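PDB 5NGG: Blr6230 protein from Bradyrhizobium diazoefficiens USDA 110, which acts as a zinc-dependent subclass B3 metallo-beta-lactamase (BJP-1), an enzyme class that opens the beta-lactam ring of antibiotics by hydrolysis. Local coordinates for residues N99-L104 with P175-G180; C181-M186 with F199-T204; M69-P74 with G108-I113; D222-F227 with S275-F280; L130-Y135 with A149-R154. All blocks are in the same frame, centred on the assembly; numbering follows the deposited sequence. Where two conformers were deposited one is given.

Interaction 1: N99-L104 with P175-G180; sequences NTHAHL and PGHSPG. With ZN (zinc ion), chain D.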
# COMPACT_ATOMS: atom_id res chain seq x y z
N ASN A 99 5.95 -4.65 -1.36
CA ASN A 99 4.55 -4.48 -1.72
C ASN A 99 3.68 -4.51 -0.48
O ASN A 99 3.88 -5.36 0.40
CB ASN A 99 4.14 -5.60 -2.68
CG ASN A 99 2.74 -5.46 -3.33
OD1 ASN A 99 2.11 -6.49 -3.58
ND2 ASN A 99 2.28 -4.26 -3.66
N THR A 100 2.68 -3.64 -0.44
CA THR A 100 1.59 -3.74 0.54
C THR A 100 0.58 -4.80 0.10
O THR A 100 0.27 -5.74 0.83
CB THR A 100 0.84 -2.40 0.73
OG1 THR A 100 0.45 -1.88 -0.55
CG2 THR A 100 1.69 -1.42 1.53
N HIS A 101 0.07 -4.69 -1.12
CA HIS A 101 -0.87 -5.71 -1.62
C HIS A 101 -0.91 -5.71 -3.14
O HIS A 101 -0.62 -4.72 -3.80
CB HIS A 101 -2.27 -5.55 -1.02
CG HIS A 101 -3.06 -4.43 -1.61
ND1 HIS A 101 -3.13 -3.17 -1.05
CD2 HIS A 101 -3.88 -4.40 -2.68
CE1 HIS A 101 -3.92 -2.41 -1.78
NE2 HIS A 101 -4.38 -3.12 -2.79
N ALA A 102 -1.29 -6.86 -3.68
CA ALA A 102 -1.06 -7.17 -5.09
C ALA A 102 -2.26 -6.84 -5.98
O ALA A 102 -2.85 -7.73 -6.58
CB ALA A 102 -0.67 -8.63 -5.21
N HIS A 103 -2.61 -5.56 -6.10
CA HIS A 103 -3.56 -5.05 -7.09
C HIS A 103 -2.83 -4.10 -8.03
O HIS A 103 -1.85 -3.47 -7.64
CB HIS A 103 -4.71 -4.29 -6.42
CG HIS A 103 -5.64 -5.15 -5.64
ND1 HIS A 103 -6.43 -4.63 -4.66
CD2 HIS A 103 -5.93 -6.47 -5.72
CE1 HIS A 103 -7.18 -5.59 -4.16
NE2 HIS A 103 -6.89 -6.72 -4.78
N LEU A 104 -3.34 -4.01 -9.26
CA LEU A 104 -2.64 -3.29 -10.34
C LEU A 104 -2.32 -1.83 -10.04
O LEU A 104 -1.38 -1.31 -10.60
CB LEU A 104 -3.40 -3.37 -11.66
CG LEU A 104 -4.56 -2.41 -11.91
CD1 LEU A 104 -4.92 -2.40 -13.40
CD2 LEU A 104 -5.76 -2.77 -11.07
N PRO A 175 -4.49 -9.42 6.21
CA PRO A 175 -5.29 -9.81 5.06
C PRO A 175 -6.71 -9.28 5.08
O PRO A 175 -7.21 -8.81 6.10
CB PRO A 175 -5.29 -11.34 5.13
CG PRO A 175 -5.20 -11.62 6.60
CD PRO A 175 -4.20 -10.59 7.08
N GLY A 176 -7.36 -9.38 3.92
CA GLY A 176 -8.76 -8.99 3.73
C GLY A 176 -8.88 -8.31 2.39
O GLY A 176 -9.44 -8.86 1.44
N HIS A 177 -8.29 -7.12 2.27
CA HIS A 177 -8.34 -6.41 1.01
C HIS A 177 -7.66 -7.25 -0.11
O HIS A 177 -8.08 -7.20 -1.27
CB HIS A 177 -7.73 -5.01 1.18
CG HIS A 177 -7.76 -4.19 -0.07
ND1 HIS A 177 -8.84 -3.44 -0.46
CD2 HIS A 177 -6.83 -4.04 -1.03
CE1 HIS A 177 -8.55 -2.84 -1.61
NE2 HIS A 177 -7.35 -3.21 -1.99
N SER A 178 -6.60 -7.97 0.25
CA SER A 178 -6.06 -9.05 -0.57
C SER A 178 -5.65 -10.17 0.38
O SER A 178 -5.47 -9.93 1.58
CB SER A 178 -4.86 -8.58 -1.41
OG SER A 178 -3.69 -8.44 -0.59
N PRO A 179 -5.46 -11.39 -0.14
CA PRO A 179 -5.12 -12.48 0.78
C PRO A 179 -3.76 -12.34 1.46
O PRO A 179 -3.58 -12.83 2.58
CB PRO A 179 -5.23 -13.74 -0.10
CG PRO A 179 -5.09 -13.25 -1.48
CD PRO A 179 -5.72 -11.89 -1.50
N GLY A 180 -2.82 -11.71 0.77
CA GLY A 180 -1.46 -11.52 1.25
C GLY A 180 -1.12 -10.09 1.65
O GLY A 180 0.06 -9.77 1.79
ZN ZN D . -6.22 -2.82 -3.67
O HOH W 1 -8.40 -8.77 -3.53
O HOH W 2 -6.32 -1.32 -4.77
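The imidazole rings of His-101, His-103 and His-177 converge on one zinc ion. This is the three-histidine site of the metallo-beta-lactamase fold, and His-101 and His-103 open its HXHXDH motif. Asp-105 and His-106 of the same motif, with His-242, bind a second zinc. His-101 NE2, His-103 ND1 and His-177 NE2 each lie 2.1 Å from the zinc. A water, at 1.9 Å from the zinc, adds a fourth ligand. The metal holds His-101 NE2 and His-177 NE2 only 3.1 Å apart, with no hydrogen bond between them. His-177 turns an edge to the face of His-101 in a T-shaped pair, planes at 76°. His-177 CD2 lies above the rim of the His-101 ring. His-103 and His-177 are inclined at 64°, and His-177 CE1 lies at the edge of the His-103 ring. The His-177 ring reaches the metal because chi1 is -179°, which sets CG opposite the backbone N. The outer nitrogens are held too: His-101 ND1 bonds to Cys-201 O, and His-177 ND1 to Thr-204 O. Ser-178 OG, bonded to Asp-127, packs 3.2 Å from His-101 CB. A second water accepts from His-103 NE2 at 2.8 Å and donates to His-177 O at 2.8 Å.

Interaction 2: C181-M186 with F199-T204; sequences CTSWEM and FFCSGT. With ACT (acetate ion), chain F.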
# COMPACT_ATOMS: atom_id res chain seq x y z
N CYS A 181 -2.14 -9.27 1.90
CA CYS A 181 -1.98 -7.86 2.27
C CYS A 181 -1.05 -7.77 3.50
O CYS A 181 -1.33 -8.42 4.54
CB CYS A 181 -3.38 -7.32 2.59
SG CYS A 181 -3.78 -5.57 2.33
N THR A 182 0.04 -7.00 3.35
CA THR A 182 1.09 -6.90 4.35
C THR A 182 1.28 -5.45 4.71
O THR A 182 1.56 -4.61 3.85
CB THR A 182 2.40 -7.50 3.81
OG1 THR A 182 2.17 -8.87 3.45
CG2 THR A 182 3.51 -7.44 4.85
N SER A 183 1.15 -5.15 5.99
CA SER A 183 1.44 -3.83 6.54
C SER A 183 2.86 -3.83 7.10
O SER A 183 3.25 -4.75 7.80
CB SER A 183 0.43 -3.48 7.63
OG SER A 183 -0.89 -3.40 7.09
N TRP A 184 3.63 -2.81 6.77
CA TRP A 184 5.06 -2.80 7.08
C TRP A 184 5.38 -1.76 8.16
O TRP A 184 5.03 -0.59 8.01
CB TRP A 184 5.84 -2.45 5.82
CG TRP A 184 5.80 -3.49 4.75
CD1 TRP A 184 4.98 -3.54 3.65
CD2 TRP A 184 6.61 -4.65 4.69
NE1 TRP A 184 5.26 -4.64 2.91
CE2 TRP A 184 6.26 -5.35 3.51
CE3 TRP A 184 7.63 -5.17 5.50
CZ2 TRP A 184 6.91 -6.52 3.12
CZ3 TRP A 184 8.24 -6.33 5.13
CH2 TRP A 184 7.90 -6.99 3.94
N GLU A 185 6.03 -2.20 9.23
CA GLU A 185 6.38 -1.32 10.35
C GLU A 185 7.86 -0.96 10.33
O GLU A 185 8.72 -1.81 10.09
CB GLU A 185 6.04 -2.02 11.66
CG GLU A 185 6.31 -1.21 12.90
CD GLU A 185 5.95 -1.93 14.19
OE1 GLU A 185 5.56 -3.13 14.15
OE2 GLU A 185 6.10 -1.28 15.25
N MET A 186 8.17 0.30 10.61
CA MET A 186 9.57 0.72 10.76
C MET A 186 9.67 1.89 11.70
O MET A 186 8.71 2.61 11.92
CB MET A 186 10.26 1.05 9.44
CG MET A 186 9.70 2.25 8.71
SD MET A 186 10.67 2.70 7.24
CE MET A 186 12.05 3.53 8.01
N PHE A 199 3.18 1.39 7.26
CA PHE A 199 2.63 1.42 5.90
C PHE A 199 1.48 0.40 5.91
O PHE A 199 1.68 -0.79 5.68
CB PHE A 199 3.69 1.04 4.88
CG PHE A 199 4.87 1.97 4.84
CD1 PHE A 199 6.00 1.76 5.64
CD2 PHE A 199 4.91 3.03 3.94
CE1 PHE A 199 7.10 2.60 5.55
CE2 PHE A 199 5.99 3.87 3.86
CZ PHE A 199 7.09 3.66 4.68
N PHE A 200 0.28 0.87 6.25
CA PHE A 200 -0.90 0.02 6.33
C PHE A 200 -1.26 -0.42 4.91
O PHE A 200 -1.17 0.36 3.98
CB PHE A 200 -2.03 0.81 7.00
CG PHE A 200 -3.32 0.03 7.11
CD1 PHE A 200 -3.37 -1.12 7.86
CD2 PHE A 200 -4.49 0.46 6.45
CE1 PHE A 200 -4.55 -1.85 7.98
CE2 PHE A 200 -5.66 -0.29 6.54
CZ PHE A 200 -5.70 -1.43 7.31
N CYS A 201 -1.68 -1.67 4.76
CA CYS A 201 -1.82 -2.22 3.42
C CYS A 201 -3.07 -1.89 2.67
O CYS A 201 -3.07 -2.11 1.47
CB CYS A 201 -1.62 -3.74 3.46
SG CYS A 201 -3.01 -4.66 4.09
N SER A 202 -4.10 -1.44 3.37
CA SER A 202 -5.50 -1.20 2.90
C SER A 202 -6.45 -2.14 3.60
O SER A 202 -6.19 -3.34 3.65
CB SER A 202 -5.78 -1.38 1.41
OG SER A 202 -7.18 -1.21 1.22
N GLY A 203 -7.59 -1.60 4.03
CA GLY A 203 -8.69 -2.40 4.57
C GLY A 203 -10.05 -2.07 3.96
O GLY A 203 -11.08 -2.35 4.60
N THR A 204 -10.08 -1.52 2.75
CA THR A 204 -11.32 -1.18 2.09
C THR A 204 -11.94 -2.43 1.44
O THR A 204 -11.21 -3.37 1.08
CB THR A 204 -11.11 -0.13 0.99
OG1 THR A 204 -10.24 -0.68 0.03
CG2 THR A 204 -10.54 1.18 1.55
C ACT F . -7.46 0.29 -2.00
O ACT F . -7.91 0.32 -0.85
OXT ACT F . -6.26 -0.02 -2.23
CH3 ACT F . -8.39 0.67 -3.11
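Cys-181 has SG anti to its N (chi1 -151°), while Cys-201 holds SG between its N and carbonyl carbon (chi1 76°). These torsions bring the two sulfurs into a disulfide, SG to SG 2.1 Å, with chi3 111°. It ties together the open ends of a beta hairpin, strands 182-190 and 193-199, in one sheet of the metallo-beta-lactamase fold. Trp-184 and Phe-199 form an antiparallel hydrogen-bonded pair. Trp-184 N donates to Phe-199 O at 3.0 Å, and Phe-199 N to Trp-184 O at 2.8 Å. Past the strand end a side chain takes over: Ser-183 OG accepts from Cys-201 N at 3.0 Å. The same OG also bonds to Thr-174 OG1. At the other end Met-186 makes a Met-aromatic contact. Its SD lies in the plane of the Phe-199 ring, at the edge, 4.0 Å from CE1. Beyond the disulfide the chain runs to the zinc site, where an acetate ion, probably from the crystallisation liquor, is bound beside His-177. Ser-202 OG accepts from Thr-204 N at 3.3 Å, an ST turn. Within this turn two hydroxyls meet one acetate oxygen: O accepts from Ser-202 OG at 2.7 Å and from Thr-204 OG1 at 2.7 Å.

Interaction 3: M69-P74 with G108-I113; sequences MDTAMP and GGFAEI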
# COMPACT_ATOMS: atom_id res chain seq x y z
N MET A 69 8.65 1.40 -1.87
CA MET A 69 7.39 0.88 -1.31
C MET A 69 6.29 1.13 -2.33
O MET A 69 5.84 2.26 -2.50
CB MET A 69 7.06 1.57 0.01
CG MET A 69 5.79 1.06 0.67
SD MET A 69 5.82 -0.65 1.27
CE MET A 69 6.99 -0.50 2.61
N ASP A 70 5.90 0.05 -3.02
CA ASP A 70 4.85 0.01 -4.03
C ASP A 70 5.23 0.76 -5.31
O ASP A 70 6.30 1.37 -5.43
CB ASP A 70 3.48 0.46 -3.45
CG ASP A 70 2.90 -0.54 -2.48
OD1 ASP A 70 3.07 -1.77 -2.65
OD2 ASP A 70 2.22 -0.07 -1.53
N THR A 71 4.35 0.62 -6.30
CA THR A 71 4.36 1.47 -7.50
C THR A 71 2.91 1.95 -7.73
O THR A 71 2.14 2.03 -6.78
CB THR A 71 4.97 0.72 -8.71
OG1 THR A 71 4.23 -0.49 -8.97
CG2 THR A 71 6.44 0.44 -8.50
N ALA A 72 2.56 2.34 -8.96
CA ALA A 72 1.23 2.87 -9.23
C ALA A 72 0.62 2.11 -10.40
O ALA A 72 1.02 0.97 -10.66
CB ALA A 72 1.29 4.39 -9.43
N MET A 73 -0.31 2.71 -11.14
CA MET A 73 -0.91 2.03 -12.27
C MET A 73 0.16 1.69 -13.30
O MET A 73 1.18 2.38 -13.38
CB MET A 73 -1.99 2.89 -12.92
CG MET A 73 -3.24 3.08 -12.09
SD MET A 73 -4.25 1.59 -11.95
CE MET A 73 -5.02 1.56 -13.57
N PRO A 74 -0.08 0.67 -14.14
CA PRO A 74 0.90 0.31 -15.16
C PRO A 74 1.34 1.49 -16.04
O PRO A 74 2.51 1.57 -16.43
CB PRO A 74 0.21 -0.82 -15.95
CG PRO A 74 -0.67 -1.45 -14.93
CD PRO A 74 -1.16 -0.34 -14.06
N GLY A 108 1.76 -1.98 -10.72
CA GLY A 108 1.86 -1.74 -12.15
C GLY A 108 3.25 -1.49 -12.67
O GLY A 108 3.49 -1.71 -13.86
N GLY A 109 4.16 -1.03 -11.82
CA GLY A 109 5.54 -0.77 -12.21
C GLY A 109 6.56 -1.78 -11.73
O GLY A 109 7.76 -1.59 -11.99
N PHE A 110 6.12 -2.84 -11.04
CA PHE A 110 7.09 -3.76 -10.46
C PHE A 110 7.97 -4.47 -11.50
O PHE A 110 9.19 -4.53 -11.34
CB PHE A 110 6.41 -4.83 -9.60
CG PHE A 110 5.89 -4.35 -8.25
CD1 PHE A 110 6.22 -3.13 -7.70
CD2 PHE A 110 5.09 -5.20 -7.51
CE1 PHE A 110 5.74 -2.77 -6.44
CE2 PHE A 110 4.63 -4.84 -6.26
CZ PHE A 110 4.96 -3.63 -5.72
N ALA A 111 7.36 -5.07 -12.52
CA ALA A 111 8.16 -5.80 -13.50
C ALA A 111 9.19 -4.90 -14.16
O ALA A 111 10.37 -5.28 -14.35
CB ALA A 111 7.25 -6.46 -14.53
N GLU A 112 8.76 -3.68 -14.50
CA GLU A 112 9.64 -2.73 -15.17
C GLU A 112 10.79 -2.31 -14.28
O GLU A 112 11.97 -2.32 -14.69
CB GLU A 112 8.85 -1.51 -15.62
CG GLU A 112 9.70 -0.44 -16.26
CD GLU A 112 8.90 0.64 -16.93
OE1 GLU A 112 7.76 0.39 -17.37
OE2 GLU A 112 9.45 1.75 -17.10
N ILE A 113 10.47 -1.90 -13.06
CA ILE A 113 11.52 -1.41 -12.17
C ILE A 113 12.46 -2.55 -11.76
O ILE A 113 13.67 -2.35 -11.68
CB ILE A 113 10.94 -0.61 -10.98
CG1 ILE A 113 10.39 0.73 -11.52
CG2 ILE A 113 12.00 -0.34 -9.92
CD1 ILE A 113 9.51 1.51 -10.58
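Asp-70 lies alongside Phe-110, the two side chains pointing the same way. The carboxylate and ring planes are 27° apart, and the backbone C of Asp-70 meets the ring edge, 3.7 Å from Phe-110 CE1. The carboxylate itself is bound elsewhere, by Thr-100 OG1 and Asn-99 ND2. Next comes Thr-71, the main side chain of the contact. Its OG1 accepts from Gly-109 N at 2.9 Å, with an N-H...O angle of 154°. OG1 also bonds to His-106 O, so two backbone groups three residues apart hold this one hydroxyl. A chi1 of 57° turns OG1 to the glycine N-H and puts CG2 anti to the carbonyl carbon, against Phe-110 and Ile-113. CG2 lies 3.7 Å from Phe-110 CD1 and meets Ile-113 CD1 tip to tip at 3.9 Å. Ala-72 adds its carbonyl: its O takes a weak hydrogen bond from Gly-108 N at 3.0 Å. Pro-74 then packs directly on Gly-108, whose bare CA lets the 72-74 backbone come close. Pro-74 CG is 3.8 Å from Gly-108 CA, and Pro-74 CA makes a C-H...O contact with Gly-108 O at 3.5 Å. The loop after strand 65-69 is thus joined to the start of helix 110-117. Phe-110 and Ile-113 rest on Ile-97 of strand 94-98. Glu-112 forms a salt bridge to Lys-81 of helix 77-86, and Met-73 packs on Leu-104 and Asp-105 of helix 104-107.

Interaction 4: D222-F227 with S275-F280; sequences DYRATF and SLSEDF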
# COMPACT_ATOMS: atom_id res chain seq x y z
N ASP A 222 -10.74 -12.63 7.55
CA ASP A 222 -9.51 -11.87 7.41
C ASP A 222 -9.73 -10.37 7.70
O ASP A 222 -8.99 -9.76 8.49
CB ASP A 222 -8.88 -12.11 6.04
CG ASP A 222 -8.17 -13.45 5.90
OD1 ASP A 222 -7.93 -14.18 6.91
OD2 ASP A 222 -7.76 -13.74 4.75
N TYR A 223 -10.73 -9.76 7.07
CA TYR A 223 -11.01 -8.33 7.30
C TYR A 223 -11.22 -8.01 8.77
O TYR A 223 -10.70 -7.08 9.33
CB TYR A 223 -12.24 -7.89 6.54
CG TYR A 223 -12.02 -7.39 5.11
CD1 TYR A 223 -11.54 -6.10 4.85
CD2 TYR A 223 -12.37 -8.18 4.02
CE1 TYR A 223 -11.40 -5.64 3.55
CE2 TYR A 223 -12.25 -7.72 2.71
CZ TYR A 223 -11.76 -6.46 2.49
OH TYR A 223 -11.70 -6.03 1.18
N ARG A 224 -12.06 -8.81 9.43
CA ARG A 224 -12.38 -8.52 10.85
C ARG A 224 -11.17 -8.78 11.78
O ARG A 224 -10.97 -8.04 12.75
CB ARG A 224 -13.66 -9.24 11.30
CG ARG A 224 -14.94 -8.66 10.71
CD ARG A 224 -16.09 -9.63 10.87
NE ARG A 224 -17.41 -9.14 10.53
CZ ARG A 224 -17.82 -7.87 10.56
NH1 ARG A 224 -17.01 -6.89 10.92
NH2 ARG A 224 -19.07 -7.58 10.23
N ALA A 225 -10.34 -9.76 11.46
CA ALA A 225 -9.07 -9.94 12.20
C ALA A 225 -8.17 -8.71 12.00
O ALA A 225 -7.57 -8.19 12.95
CB ALA A 225 -8.35 -11.20 11.76
N THR A 226 -8.13 -8.19 10.78
CA THR A 226 -7.31 -7.03 10.47
C THR A 226 -7.77 -5.73 11.14
O THR A 226 -6.93 -4.98 11.66
CB THR A 226 -7.20 -6.90 8.94
OG1 THR A 226 -6.35 -7.96 8.50
CG2 THR A 226 -6.63 -5.55 8.52
N PHE A 227 -9.08 -5.48 11.18
CA PHE A 227 -9.54 -4.26 11.86
C PHE A 227 -9.16 -4.28 13.34
O PHE A 227 -8.70 -3.29 13.91
CB PHE A 227 -11.06 -4.08 11.76
CG PHE A 227 -11.60 -4.09 10.35
CD1 PHE A 227 -10.94 -3.47 9.30
CD2 PHE A 227 -12.82 -4.70 10.09
CE1 PHE A 227 -11.48 -3.50 8.02
CE2 PHE A 227 -13.37 -4.73 8.82
CZ PHE A 227 -12.70 -4.12 7.78
N SER A 275 -13.52 3.50 11.20
CA SER A 275 -14.27 3.90 10.00
C SER A 275 -14.32 2.76 8.98
O SER A 275 -15.37 2.55 8.36
CB SER A 275 -13.64 5.13 9.36
OG SER A 275 -13.61 6.23 10.23
N LEU A 276 -13.22 2.04 8.80
CA LEU A 276 -13.22 0.88 7.91
C LEU A 276 -14.16 -0.23 8.34
O LEU A 276 -14.84 -0.84 7.50
CB LEU A 276 -11.81 0.29 7.79
CG LEU A 276 -10.77 1.09 7.03
CD1 LEU A 276 -9.44 0.37 7.15
CD2 LEU A 276 -11.16 1.27 5.57
N SER A 277 -14.19 -0.52 9.63
CA SER A 277 -15.05 -1.58 10.15
C SER A 277 -16.53 -1.23 9.96
O SER A 277 -17.38 -2.09 9.60
CB SER A 277 -14.73 -1.80 11.63
OG SER A 277 -15.46 -2.90 12.14
N GLU A 278 -16.86 0.04 10.16
CA GLU A 278 -18.22 0.49 9.97
C GLU A 278 -18.63 0.40 8.50
O GLU A 278 -19.72 -0.07 8.17
CB GLU A 278 -18.38 1.90 10.54
CG GLU A 278 -18.29 1.89 12.07
CD GLU A 278 -18.10 3.25 12.71
OE1 GLU A 278 -17.89 4.26 12.01
OE2 GLU A 278 -18.14 3.31 13.96
N ASP A 279 -17.74 0.78 7.60
CA ASP A 279 -18.05 0.64 6.18
C ASP A 279 -18.13 -0.84 5.78
O ASP A 279 -18.96 -1.20 4.94
CB ASP A 279 -17.06 1.38 5.28
CG ASP A 279 -17.57 1.46 3.84
OD1 ASP A 279 -18.65 2.05 3.61
OD2 ASP A 279 -16.93 0.88 2.94
N PHE A 280 -17.26 -1.68 6.36
CA PHE A 280 -17.30 -3.10 6.09
C PHE A 280 -18.68 -3.69 6.41
O PHE A 280 -19.29 -4.41 5.61
CB PHE A 280 -16.23 -3.85 6.88
CG PHE A 280 -16.19 -5.31 6.59
CD1 PHE A 280 -15.45 -5.80 5.51
CD2 PHE A 280 -16.93 -6.21 7.36
CE1 PHE A 280 -15.47 -7.14 5.20
CE2 PHE A 280 -16.94 -7.55 7.05
CZ PHE A 280 -16.20 -8.02 5.99
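Tyr-223, which packs on Phe-280, has its OH gripped by two groups, Thr-204 O and Asn-208 ND2. These bonds hold the ring in place as one wall of an aromatic cluster with Phe-227 and Phe-280. The cluster joins helix 219-232 to the C-terminal helix 268-291. Their segments run nearly antiparallel, at 156°, with axes 10.2 Å apart. Phe-280 CE1 lies over a face of the tyrosine ring, 3.5 Å from Tyr-223 CG. Phe-280 has CG anti to its N (chi1 -177°), which sends its ring across to the other helix between Tyr-223 and Arg-224. Phe-227 turns its edge to the Phe-280 face in an offset T-shaped pair, planes at 67° and centroids 5.5 Å apart. One face of Phe-227 receives Ser-277 CA in a CH-pi contact, 4.0 Å from the ring centroid. The opposite face lies against Tyr-223 O of its own helix. Phe-227 CE1 also touches Leu-276 CB at 3.8 Å. Phe-280 CE2 sits over the centre of the Arg-224 guanidinium face, 3.6 Å from Arg-224 CZ. Arg-224 NH2 forms a salt bridge to Asp-281, the next residue of helix 268-291. The contact is thus mainly aromatic and apolar, and the salt bridge adds a polar tie.

Interaction 5: L130-Y135 with A149-R154; sequences LLEGGY and AVKVDR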
# COMPACT_ATOMS: atom_id res chain seq x y z
N LEU A 130 -0.82 -13.98 -7.06
CA LEU A 130 -1.40 -12.80 -7.73
C LEU A 130 -0.31 -12.02 -8.46
O LEU A 130 -0.46 -11.63 -9.62
CB LEU A 130 -2.09 -11.88 -6.73
CG LEU A 130 -3.49 -12.24 -6.22
CD1 LEU A 130 -3.56 -13.59 -5.54
CD2 LEU A 130 -3.96 -11.14 -5.27
N LEU A 131 0.80 -11.76 -7.77
CA LEU A 131 1.94 -11.05 -8.36
C LEU A 131 2.52 -11.82 -9.54
O LEU A 131 2.83 -11.22 -10.58
CB LEU A 131 3.01 -10.82 -7.30
CG LEU A 131 2.60 -9.80 -6.23
CD1 LEU A 131 3.47 -9.92 -4.99
CD2 LEU A 131 2.67 -8.40 -6.78
N GLU A 132 2.69 -13.12 -9.36
CA GLU A 132 3.33 -13.95 -10.37
C GLU A 132 2.42 -14.23 -11.54
O GLU A 132 2.90 -14.57 -12.62
CB GLU A 132 3.91 -15.21 -9.73
CG GLU A 132 5.01 -14.85 -8.73
CD GLU A 132 6.01 -15.93 -8.41
OE1 GLU A 132 5.77 -17.11 -8.72
OE2 GLU A 132 7.02 -15.56 -7.78
N GLY A 133 1.11 -14.09 -11.37
CA GLY A 133 0.16 -14.26 -12.46
C GLY A 133 -0.30 -12.97 -13.11
O GLY A 133 -0.78 -12.99 -14.23
N GLY A 134 -0.20 -11.85 -12.41
CA GLY A 134 -0.64 -10.56 -12.94
C GLY A 134 -2.15 -10.43 -13.10
O GLY A 134 -2.61 -9.82 -14.08
N TYR A 135 -2.92 -10.98 -12.16
CA TYR A 135 -4.39 -11.02 -12.26
C TYR A 135 -5.05 -10.64 -10.93
O TYR A 135 -4.41 -10.69 -9.88
CB TYR A 135 -4.88 -12.43 -12.72
CG TYR A 135 -4.57 -13.53 -11.70
CD1 TYR A 135 -5.39 -13.73 -10.59
CD2 TYR A 135 -3.45 -14.33 -11.83
CE1 TYR A 135 -5.10 -14.72 -9.65
CE2 TYR A 135 -3.16 -15.32 -10.90
CZ TYR A 135 -3.98 -15.51 -9.81
OH TYR A 135 -3.67 -16.50 -8.89
N ALA A 149 3.24 -9.40 -14.94
CA ALA A 149 3.57 -10.40 -13.92
C ALA A 149 5.02 -10.22 -13.47
O ALA A 149 5.91 -9.89 -14.26
CB ALA A 149 3.32 -11.81 -14.45
N VAL A 150 5.24 -10.48 -12.19
CA VAL A 150 6.56 -10.28 -11.59
C VAL A 150 6.84 -11.39 -10.58
O VAL A 150 5.93 -11.78 -9.81
CB VAL A 150 6.61 -8.85 -10.95
CG1 VAL A 150 5.56 -8.66 -9.85
CG2 VAL A 150 8.01 -8.49 -10.49
N LYS A 151 8.09 -11.85 -10.56
CA LYS A 151 8.49 -12.89 -9.62
C LYS A 151 8.79 -12.32 -8.24
O LYS A 151 9.39 -11.24 -8.11
CB LYS A 151 9.70 -13.65 -10.16
CG LYS A 151 9.35 -14.39 -11.44
CD LYS A 151 10.46 -15.30 -11.91
CE LYS A 151 9.92 -16.31 -12.91
NZ LYS A 151 9.20 -17.44 -12.25
N VAL A 152 8.37 -13.06 -7.22
CA VAL A 152 8.60 -12.67 -5.84
C VAL A 152 9.89 -13.35 -5.39
O VAL A 152 10.03 -14.58 -5.45
CB VAL A 152 7.41 -13.08 -4.95
CG1 VAL A 152 7.72 -12.83 -3.48
CG2 VAL A 152 6.15 -12.34 -5.37
N ASP A 153 10.84 -12.55 -4.91
CA ASP A 153 12.12 -13.07 -4.43
C ASP A 153 12.09 -13.54 -2.98
O ASP A 153 12.83 -14.45 -2.61
CB ASP A 153 13.21 -12.05 -4.65
CG ASP A 153 13.37 -11.71 -6.10
OD1 ASP A 153 13.94 -12.53 -6.83
OD2 ASP A 153 12.90 -10.63 -6.53
N ARG A 154 11.26 -12.90 -2.16
CA ARG A 154 11.09 -13.30 -0.77
C ARG A 154 9.62 -13.14 -0.40
O ARG A 154 9.07 -12.03 -0.51
CB ARG A 154 11.95 -12.46 0.16
CG ARG A 154 11.83 -12.90 1.61
CD ARG A 154 12.79 -12.13 2.47
NE ARG A 154 12.52 -12.38 3.88
CZ ARG A 154 13.06 -11.69 4.88
NH1 ARG A 154 13.91 -10.70 4.65
NH2 ARG A 154 12.72 -12.00 6.13
O HOH W 3 6.45 -16.86 -11.54
O HOH W 4 9.46 -16.71 -7.38
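Glu-132 lays its side chain along the backbone of residues 150-152. CB starts 4.0 Å from Val-150 O. CG is turned anti to the carbonyl carbon (chi1 -63°) and comes within 3.4 Å of the same Val-150 O. From there the chain is extended, and CD passes beside Lys-151 CA. At the tip OE2 accepts from Val-152 N at 2.9 Å through its anti lone pair. The N-H...O angle of 177° makes this bond almost straight. OE2 also takes a hydrogen bond from a water at 2.7 Å, and that water donates in turn to Val-152 O. OE2 thus holds Val-152 N directly and Val-152 O through a water. OE1 faces a second water, which bonds it weakly and accepts from Lys-151 NZ. The opposite charges of Glu-132 and Lys-151 are therefore bridged by water and not in direct contact. In the fold, the contact joins the end of helix 128-133 to the loop before strand 154-156, an outermost strand of its sheet. Gly-134, the first residue past the helix, has positive phi (69°), and its N still reaches back to Leu-130 O. One carbonyl of the last turn also serves the loop: Leu-131 O accepts from Val-150 N at 3.0 Å. Ala-149 CB packs against Glu-132 O at 3.3 Å. On the inner side Leu-131 and Val-152 cross at about a right angle, CD1 to CG2 3.6 Å. Leu-121 of strand 120-124 packs on both Val-150 and Val-152, and Phe-110 on Leu-131 and Val-150.

Interaction 1 holds the three-histidine zinc, and each of the other four contacts touches interaction 1. Interaction 2 lies 9 Å away between centres and supplies its second shell: His-101 ND1 is 2.7 Å from Cys-201 O, and His-177 ND1 is 2.8 Å from Thr-204 O. Interaction 3 joins through Asp-70, with OD2 2.7 Å from Thr-100 OG1. Interaction 4 touches interactions 2 and 1, since Tyr-223 OH is 2.7 Å from Thr-204 O and Thr-226 OG1 is 2.7 Å from Pro-175 O. Interaction 5 packs on Ala-102 through Leu-131 and on interaction 3 through Phe-110. Interactions 3 and 4 are 27 Å apart between centres, on opposite sides of the chain's centre.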